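Putative sugar binding protein (Bacteroides vulgatus ATCC 8482, PDB 3KEZ) probably binds sugars or related nutrients at the outer membrane, as a calcium-binding member of the SusD family. Local coordinates at residues 56-61 against 313-318; 128-133 against 146-151. One frame throughout, in Å; residues are numbered along the deposited sequence.

In the fold
Two contacts from one chain with far more helix than strand illustrate how a SusD-like protein joins parts that are near or far in sequence. Along the chain the order is 56-61, 128-133, 146-151, 313-318, so both halves of contact 2 come between the halves of contact 1. Contact 1 spans 251 intervening residues and links the loop residue just after strand 55-57 to strand 313-316. Contact 2 is local: only 12 residues, including the short helix 138-141, separate segment 128-133, near the end of helix 109-134, from the loop segment 146-151. Their centres are 28 Å apart and their nearest atoms about 14 Å, and both lie away from the calcium site.

Contact 1: 56-61 against 313-318; sequences QAVSST and YAYVNK
Val58 meets Tyr313 and Tyr315, two aromatic side chains from alternate positions of strand 313-316, with a different methyl for each. Ahead of it, Gln56 folds back on its own strand: NE2 donates to Ala57 O at 3.2 Å in a nearly straight bond (167°), the donor tilted from the carbonyl plane, and NE2 also binds Lys423 O. At Val58 the strand has ended. Val58 CG1, anti to the backbone N (chi1 158°), approaches the hydroxyl end of the Tyr313 ring, 3.9 Å from Tyr313 CZ, an off-centre CH-pi contact. The second branch, Val58 CG2, lies 3.5 Å from Tyr315 OH, the two side chains crossing at about a right angle. An alanine here would lose both methyls and would probably leave a gap beside the two phenol ends, with each ring less firmly located. Further on, Ser59 OG accepts from Thr61 N at 3.3 Å, closing an ST turn. Backbone bonds tie Gln56 to Cys285 and Ala314 to Ile286, so both sides of the contact also hold strand 284-286. The arrangement packs the loop residue after strand 55-57 onto the tyrosines of a hairpin strand, 313-316 paired with 306-309, in a SusD-family fold.

Contact 2: 128-133 against 146-151; sequences FDLTRI and LGVPIV. With EDO (1,2-ethanediol), chain E.
The irregular backbone of 146-151 passes close to helix 109-134, with Thr131 CA and Gly147 CA 5.1 Å apart. This is helix-against-loop packing in the helical, TPR-related part of a SusD-like fold. Val148 supplies the apolar side of it. Val148 CG2, lodged between the backbone N and the carbonyl carbon (chi1 -60° for CG1), comes 3.9 Å from Leu130 CB, while Val148 CG1 lies 3.8 Å from Leu130 O, so the valine straddles the side chain and carbonyl of one helical residue. Thr131 OG1, hydrogen-bonded to Leu127 O in its own helix, is also its nearest side-chain atom to Val148, 4.2 Å from Val148 CG2. Tyr86 of helix 80-96 touches both Leu130 and Val148, and its OH bonds to Pro149 O. Elsewhere on the helix Arg132 presents NE and NH2 side-on to a single oxygen, Asp129 OD1, in a salt bridge, while Asp129 OD2 pairs with Tyr40 OH. At the start of 146-151, 1,2-ethanediol, probably from the crystallisation liquor, bridges the backbone of Leu146 and is also bonded to Tyr136 N: Leu146 N donates to its O1 at 3.0 Å, and its O2 donates to Leu146 O at 2.7 Å.

Contact 1: 56-61 against 313-318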
ATOM      1  N   GLN A  56      14.666   6.035  -5.003  1.00  8.33           N
ATOM      2  CA  GLN A  56      14.708   7.027  -6.061  1.00  9.69           C
ATOM      3  C   GLN A  56      14.639   6.316  -7.392  1.00 10.89           C
ATOM      4  O   GLN A  56      14.921   5.134  -7.457  1.00 11.12           O
ATOM      5  CB  GLN A  56      16.020   7.807  -5.992  1.00 10.63           C
ATOM      6  CG  GLN A  56      17.283   6.952  -5.988  1.00  7.84           C
ATOM      7  CD  GLN A  56      18.500   7.785  -6.059  1.00  9.38           C
ATOM      8  OE1 GLN A  56      19.086   8.127  -5.043  1.00 14.48           O
ATOM      9  NE2 GLN A  56      18.875   8.170  -7.268  1.00 12.37           N
ATOM     10  N   ALA A  57      14.308   7.054  -8.447  1.00 11.19           N
ATOM     11  CA  ALA A  57      14.547   6.591  -9.812  1.00  8.80           C
ATOM     12  C   ALA A  57      16.041   6.450 -10.026  1.00 10.13           C
ATOM     13  O   ALA A  57      16.840   7.279  -9.550  1.00  9.58           O
ATOM     14  CB  ALA A  57      13.991   7.564 -10.819  1.00  7.57           C
ATOM     15  N   VAL A  58      16.425   5.403 -10.743  1.00  8.52           N
ATOM     16  CA  VAL A  58      17.828   5.180 -11.078  1.00 10.03           C
ATOM     17  C   VAL A  58      18.323   6.245 -12.044  1.00  8.16           C
ATOM     18  O   VAL A  58      19.501   6.602 -12.041  1.00 10.39           O
ATOM     19  CB  VAL A  58      18.022   3.767 -11.643  1.00 10.94           C
ATOM     20  CG1 VAL A  58      19.312   3.690 -12.500  1.00  7.97           C
ATOM     21  CG2 VAL A  58      18.024   2.763 -10.477  1.00  4.84           C
ATOM     22  N   SER A  59      17.408   6.767 -12.849  1.00  7.93           N
ATOM     23  CA  SER A  59      17.704   7.866 -13.754  1.00  8.35           C
ATOM     24  C   SER A  59      16.413   8.605 -14.092  1.00 10.08           C
ATOM     25  O   SER A  59      15.318   8.113 -13.834  1.00  9.29           O
ATOM     26  CB  SER A  59      18.365   7.349 -15.025  1.00  8.83           C
ATOM     27  OG  SER A  59      17.370   7.025 -15.977  1.00  8.76           O
ATOM     28  N   SER A  60      16.543   9.778 -14.702  1.00 11.21           N
ATOM     29  CA  SER A  60      15.383  10.593 -15.053  1.00 14.27           C
ATOM     30  C   SER A  60      14.470   9.978 -16.103  1.00 13.94           C
ATOM     31  O   SER A  60      13.282  10.293 -16.150  1.00 13.43           O
ATOM     32  CB  SER A  60      15.845  11.942 -15.557  1.00 18.39           C
ATOM     33  OG  SER A  60      16.520  12.630 -14.520  1.00 26.25           O
ATOM     34  N   THR A  61      15.020   9.087 -16.919  1.00  9.54           N
ATOM     35  CA  THR A  61      14.296   8.464 -18.026  1.00 10.94           C
ATOM     36  C   THR A  61      13.673   7.105 -17.660  1.00 12.08           C
ATOM     37  O   THR A  61      13.058   6.448 -18.501  1.00 12.11           O
ATOM     38  CB  THR A  61      15.248   8.300 -19.234  1.00 12.56           C
ATOM     39  OG1 THR A  61      16.361   7.459 -18.868  1.00 11.16           O
ATOM     40  CG2 THR A  61      15.782   9.670 -19.677  1.00  8.67           C
ATOM     41  N   TYR A 313      24.502   0.281  -7.540  1.00  9.66           N
ATOM     42  CA  TYR A 313      23.151   0.447  -7.049  1.00 10.38           C
ATOM     43  C   TYR A 313      22.743  -0.751  -6.202  1.00 10.64           C
ATOM     44  O   TYR A 313      23.270  -1.864  -6.374  1.00 12.05           O
ATOM     45  CB  TYR A 313      22.160   0.471  -8.189  1.00 11.35           C
ATOM     46  CG  TYR A 313      22.444   1.451  -9.256  1.00  9.05           C
ATOM     47  CD1 TYR A 313      22.102   2.780  -9.096  1.00 16.15           C
ATOM     48  CD2 TYR A 313      23.027   1.050 -10.448  1.00 15.54           C
ATOM     49  CE1 TYR A 313      22.378   3.704 -10.078  1.00 15.96           C
ATOM     50  CE2 TYR A 313      23.295   1.969 -11.449  1.00 12.90           C
ATOM     51  CZ  TYR A 313      22.957   3.294 -11.252  1.00 17.67           C
ATOM     52  OH  TYR A 313      23.185   4.225 -12.233  1.00 18.90           O
ATOM     53  N   ALA A 314      21.793  -0.522  -5.303  1.00  7.52           N
ATOM     54  CA  ALA A 314      21.204  -1.580  -4.516  1.00  8.59           C
ATOM     55  C   ALA A 314      19.705  -1.572  -4.752  1.00 10.38           C
ATOM     56  O   ALA A 314      19.018  -0.573  -4.494  1.00  8.05           O
ATOM     57  CB  ALA A 314      21.512  -1.397  -3.053  1.00  8.27           C
ATOM     58  N   TYR A 315      19.200  -2.699  -5.241  1.00  9.93           N
ATOM     59  CA  TYR A 315      17.779  -2.885  -5.474  1.00 11.07           C
ATOM     60  C   TYR A 315      17.141  -3.612  -4.291  1.00 12.07           C
ATOM     61  O   TYR A 315      17.812  -4.367  -3.590  1.00 10.86           O
ATOM     62  CB  TYR A 315      17.574  -3.683  -6.768  1.00  8.34           C
ATOM     63  CG  TYR A 315      18.038  -2.886  -7.955  1.00  8.80           C
ATOM     64  CD1 TYR A 315      17.167  -2.035  -8.595  1.00 13.22           C
ATOM     65  CD2 TYR A 315      19.379  -2.882  -8.355  1.00 12.73           C
ATOM     66  CE1 TYR A 315      17.579  -1.233  -9.612  1.00 10.54           C
ATOM     67  CE2 TYR A 315      19.810  -2.085  -9.403  1.00 10.05           C
ATOM     68  CZ  TYR A 315      18.886  -1.272 -10.032  1.00 10.85           C
ATOM     69  OH  TYR A 315      19.232  -0.476 -11.064  1.00 11.35           O
ATOM     70  N   VAL A 316      15.854  -3.372  -4.064  1.00 10.97           N
ATOM     71  CA  VAL A 316      15.135  -4.064  -3.010  1.00  9.48           C
ATOM     72  C   VAL A 316      14.557  -5.343  -3.596  1.00  9.41           C
ATOM     73  O   VAL A 316      13.630  -5.324  -4.387  1.00 10.58           O
ATOM     74  CB  VAL A 316      14.045  -3.194  -2.397  1.00  8.37           C
ATOM     75  CG1 VAL A 316      13.269  -3.958  -1.304  1.00 10.09           C
ATOM     76  CG2 VAL A 316      14.681  -1.900  -1.838  1.00 11.48           C
ATOM     77  N   ASN A 317      15.118  -6.466  -3.185  1.00 10.02           N
ATOM     78  CA  ASN A 317      14.814  -7.771  -3.767  1.00 10.03           C
ATOM     79  C   ASN A 317      13.668  -8.458  -3.025  1.00  9.43           C
ATOM     80  O   ASN A 317      13.778  -9.631  -2.611  1.00 13.59           O
ATOM     81  CB  ASN A 317      16.086  -8.651  -3.722  1.00 10.99           C
ATOM     82  CG  ASN A 317      16.013  -9.836  -4.664  1.00 16.27           C
ATOM     83  OD1 ASN A 317      15.472  -9.711  -5.753  1.00 14.97           O
ATOM     84  ND2 ASN A 317      16.537 -10.994  -4.241  1.00 14.26           N
ATOM     85  N   LYS A 318      12.556  -7.750  -2.878  1.00  9.00           N
ATOM     86  CA  LYS A 318      11.365  -8.310  -2.209  1.00 10.91           C
ATOM     87  C   LYS A 318      10.419  -9.009  -3.165  1.00  9.22           C
ATOM     88  O   LYS A 318       9.586  -9.807  -2.750  1.00 11.73           O
ATOM     89  CB  LYS A 318      10.594  -7.214  -1.466  1.00  7.05           C
ATOM     90  CG  LYS A 318      11.368  -6.638  -0.299  1.00  8.04           C
ATOM     91  CD  LYS A 318      10.617  -5.511   0.424  1.00  8.58           C
ATOM     92  CE  LYS A 318      11.189  -5.266   1.812  1.00  6.14           C
ATOM     93  NZ  LYS A 318      10.447  -4.188   2.587  1.00  6.08           N
TER
HETATM   94  O   HOH W   1      21.528   6.382 -13.375  1.00 31.82           O

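Contact 2: 128-133 against 146-151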
ATOM      1  N   PHE A 128      -9.408   4.878  -0.546  1.00 10.67           N
ATOM      2  CA  PHE A 128      -8.264   5.351   0.267  1.00 10.74           C
ATOM      3  C   PHE A 128      -7.079   5.723  -0.640  1.00 11.90           C
ATOM      4  O   PHE A 128      -6.484   6.799  -0.485  1.00  9.38           O
ATOM      5  CB  PHE A 128      -7.873   4.309   1.320  1.00 11.22           C
ATOM      6  CG  PHE A 128      -6.682   4.697   2.172  1.00 11.44           C
ATOM      7  CD1 PHE A 128      -6.712   5.815   2.981  1.00 10.06           C
ATOM      8  CD2 PHE A 128      -5.535   3.892   2.207  1.00 10.18           C
ATOM      9  CE1 PHE A 128      -5.628   6.122   3.815  1.00 13.38           C
ATOM     10  CE2 PHE A 128      -4.470   4.212   2.999  1.00 10.21           C
ATOM     11  CZ  PHE A 128      -4.518   5.298   3.822  1.00 10.40           C
ATOM     12  N   ASP A 129      -6.766   4.872  -1.618  1.00 10.43           N
ATOM     13  CA  ASP A 129      -5.678   5.185  -2.527  1.00 11.11           C
ATOM     14  C   ASP A 129      -5.972   6.438  -3.347  1.00  7.53           C
ATOM     15  O   ASP A 129      -5.100   7.294  -3.509  1.00 11.23           O
ATOM     16  CB  ASP A 129      -5.301   3.975  -3.410  1.00  5.82           C
ATOM     17  CG  ASP A 129      -4.262   3.091  -2.765  1.00 20.10           C
ATOM     18  OD1 ASP A 129      -3.291   3.676  -2.249  1.00 22.85           O
ATOM     19  OD2 ASP A 129      -4.413   1.834  -2.736  1.00 16.98           O
ATOM     20  N   LEU A 130      -7.190   6.580  -3.856  1.00 10.00           N
ATOM     21  CA  LEU A 130      -7.517   7.793  -4.600  1.00 11.33           C
ATOM     22  C   LEU A 130      -7.350   9.009  -3.668  1.00 11.84           C
ATOM     23  O   LEU A 130      -6.830  10.024  -4.068  1.00 10.30           O
ATOM     24  CB  LEU A 130      -8.941   7.766  -5.190  1.00 10.47           C
ATOM     25  CG  LEU A 130      -9.215   6.939  -6.458  1.00 11.47           C
ATOM     26  CD1 LEU A 130     -10.719   6.714  -6.620  1.00 13.92           C
ATOM     27  CD2 LEU A 130      -8.666   7.633  -7.683  1.00  9.72           C
ATOM     28  N   THR A 131      -7.771   8.886  -2.428  1.00 12.67           N
ATOM     29  CA  THR A 131      -7.783  10.035  -1.527  1.00 11.93           C
ATOM     30  C   THR A 131      -6.373  10.453  -1.139  1.00  8.35           C
ATOM     31  O   THR A 131      -6.062  11.625  -1.112  1.00  7.82           O
ATOM     32  CB  THR A 131      -8.661   9.711  -0.294  1.00 11.80           C
ATOM     33  OG1 THR A 131      -9.999   9.420  -0.731  1.00 11.91           O
ATOM     34  CG2 THR A 131      -8.696  10.898   0.708  1.00 10.89           C
ATOM     35  N   ARG A 132      -5.492   9.497  -0.872  1.00  9.80           N
ATOM     36  CA  ARG A 132      -4.110   9.852  -0.522  1.00  8.14           C
ATOM     37  C   ARG A 132      -3.247  10.301  -1.711  1.00  9.67           C
ATOM     38  O   ARG A 132      -2.309  11.118  -1.547  1.00 10.28           O
ATOM     39  CB  ARG A 132      -3.424   8.773   0.312  1.00 11.54           C
ATOM     40  CG  ARG A 132      -3.201   7.460  -0.316  1.00 10.40           C
ATOM     41  CD  ARG A 132      -2.661   6.496   0.733  1.00 18.14           C
ATOM     42  NE  ARG A 132      -2.450   5.187   0.147  1.00 13.62           N
ATOM     43  CZ  ARG A 132      -1.657   4.230   0.615  1.00 12.59           C
ATOM     44  NH1 ARG A 132      -0.937   4.396   1.720  1.00 10.16           N
ATOM     45  NH2 ARG A 132      -1.563   3.092  -0.062  1.00 12.06           N
ATOM     46  N   ILE A 133      -3.595   9.829  -2.901  1.00  9.79           N
ATOM     47  CA  ILE A 133      -2.885  10.212  -4.129  1.00  8.97           C
ATOM     48  C   ILE A 133      -3.268  11.625  -4.583  1.00 11.03           C
ATOM     49  O   ILE A 133      -2.378  12.391  -4.962  1.00  8.46           O
ATOM     50  CB  ILE A 133      -3.073   9.180  -5.290  1.00  8.10           C
ATOM     51  CG1 ILE A 133      -2.372   7.860  -4.972  1.00 12.23           C
ATOM     52  CG2 ILE A 133      -2.547   9.727  -6.693  1.00  7.88           C
ATOM     53  CD1 ILE A 133      -2.839   6.683  -5.882  1.00  7.68           C
ATOM     54  N   LEU A 146      -9.975  19.023  -0.658  1.00  8.00           N
ATOM     55  CA  LEU A 146     -10.677  18.182  -1.614  1.00 12.01           C
ATOM     56  C   LEU A 146     -10.015  16.791  -1.704  1.00 11.44           C
ATOM     57  O   LEU A 146      -8.794  16.691  -1.858  1.00 10.41           O
ATOM     58  CB  LEU A 146     -10.645  18.850  -2.975  1.00 12.41           C
ATOM     59  CG  LEU A 146     -11.414  20.161  -3.111  1.00 16.19           C
ATOM     60  CD1 LEU A 146     -11.186  20.717  -4.504  1.00 20.75           C
ATOM     61  CD2 LEU A 146     -12.901  19.956  -2.884  1.00 16.39           C
ATOM     62  N   GLY A 147     -10.828  15.748  -1.548  1.00 10.85           N
ATOM     63  CA  GLY A 147     -10.449  14.397  -1.890  1.00 12.00           C
ATOM     64  C   GLY A 147     -10.804  14.133  -3.354  1.00 11.73           C
ATOM     65  O   GLY A 147     -10.332  14.852  -4.252  1.00 12.10           O
ATOM     66  N   VAL A 148     -11.650  13.129  -3.571  1.00  9.34           N
ATOM     67  CA  VAL A 148     -12.135  12.754  -4.908  1.00  8.92           C
ATOM     68  C   VAL A 148     -13.645  12.516  -4.836  1.00 11.14           C
ATOM     69  O   VAL A 148     -14.210  12.490  -3.747  1.00  8.67           O
ATOM     70  CB  VAL A 148     -11.437  11.496  -5.404  1.00  9.39           C
ATOM     71  CG1 VAL A 148      -9.912  11.722  -5.495  1.00 10.11           C
ATOM     72  CG2 VAL A 148     -11.775  10.313  -4.467  1.00  7.15           C
ATOM     73  N   PRO A 149     -14.315  12.328  -5.989  1.00 11.02           N
ATOM     74  CA  PRO A 149     -15.713  11.957  -5.914  1.00  9.96           C
ATOM     75  C   PRO A 149     -15.969  10.597  -5.304  1.00 10.00           C
ATOM     76  O   PRO A 149     -15.358   9.611  -5.699  1.00  9.59           O
ATOM     77  CB  PRO A 149     -16.155  11.930  -7.395  1.00 11.60           C
ATOM     78  CG  PRO A 149     -15.219  12.881  -8.075  1.00 12.90           C
ATOM     79  CD  PRO A 149     -13.907  12.636  -7.372  1.00  9.90           C
ATOM     80  N   ILE A 150     -16.919  10.560  -4.384  1.00  9.14           N
ATOM     81  CA  ILE A 150     -17.419   9.328  -3.783  1.00 11.01           C
ATOM     82  C   ILE A 150     -18.496   8.843  -4.756  1.00 12.29           C
ATOM     83  O   ILE A 150     -19.519   9.505  -4.939  1.00 12.92           O
ATOM     84  CB  ILE A 150     -18.029   9.619  -2.401  1.00  9.51           C
ATOM     85  CG1 ILE A 150     -16.913  10.093  -1.429  1.00  8.39           C
ATOM     86  CG2 ILE A 150     -18.787   8.379  -1.849  1.00 15.77           C
ATOM     87  CD1 ILE A 150     -17.438  10.839  -0.173  1.00  5.72           C
ATOM     88  N   VAL A 151     -18.249   7.693  -5.352  1.00 14.08           N
ATOM     89  CA  VAL A 151     -19.136   7.075  -6.318  1.00 13.03           C
ATOM     90  C   VAL A 151     -19.575   5.754  -5.740  1.00 10.44           C
ATOM     91  O   VAL A 151     -18.764   4.856  -5.553  1.00 13.96           O
ATOM     92  CB  VAL A 151     -18.384   6.838  -7.637  1.00 15.20           C
ATOM     93  CG1 VAL A 151     -19.288   6.112  -8.643  1.00 18.86           C
ATOM     94  CG2 VAL A 151     -17.867   8.172  -8.195  1.00 12.66           C
TER
HETATM   95  C1  EDO E   4      -6.712  20.447  -2.608  1.00 26.27           C
HETATM   96  O1  EDO E   4      -7.919  20.862  -1.949  1.00 24.99           O
HETATM   97  C2  EDO E   4      -6.515  18.925  -2.658  1.00 21.71           C
HETATM   98  O2  EDO E   4      -6.652  18.223  -1.403  1.00 19.73           O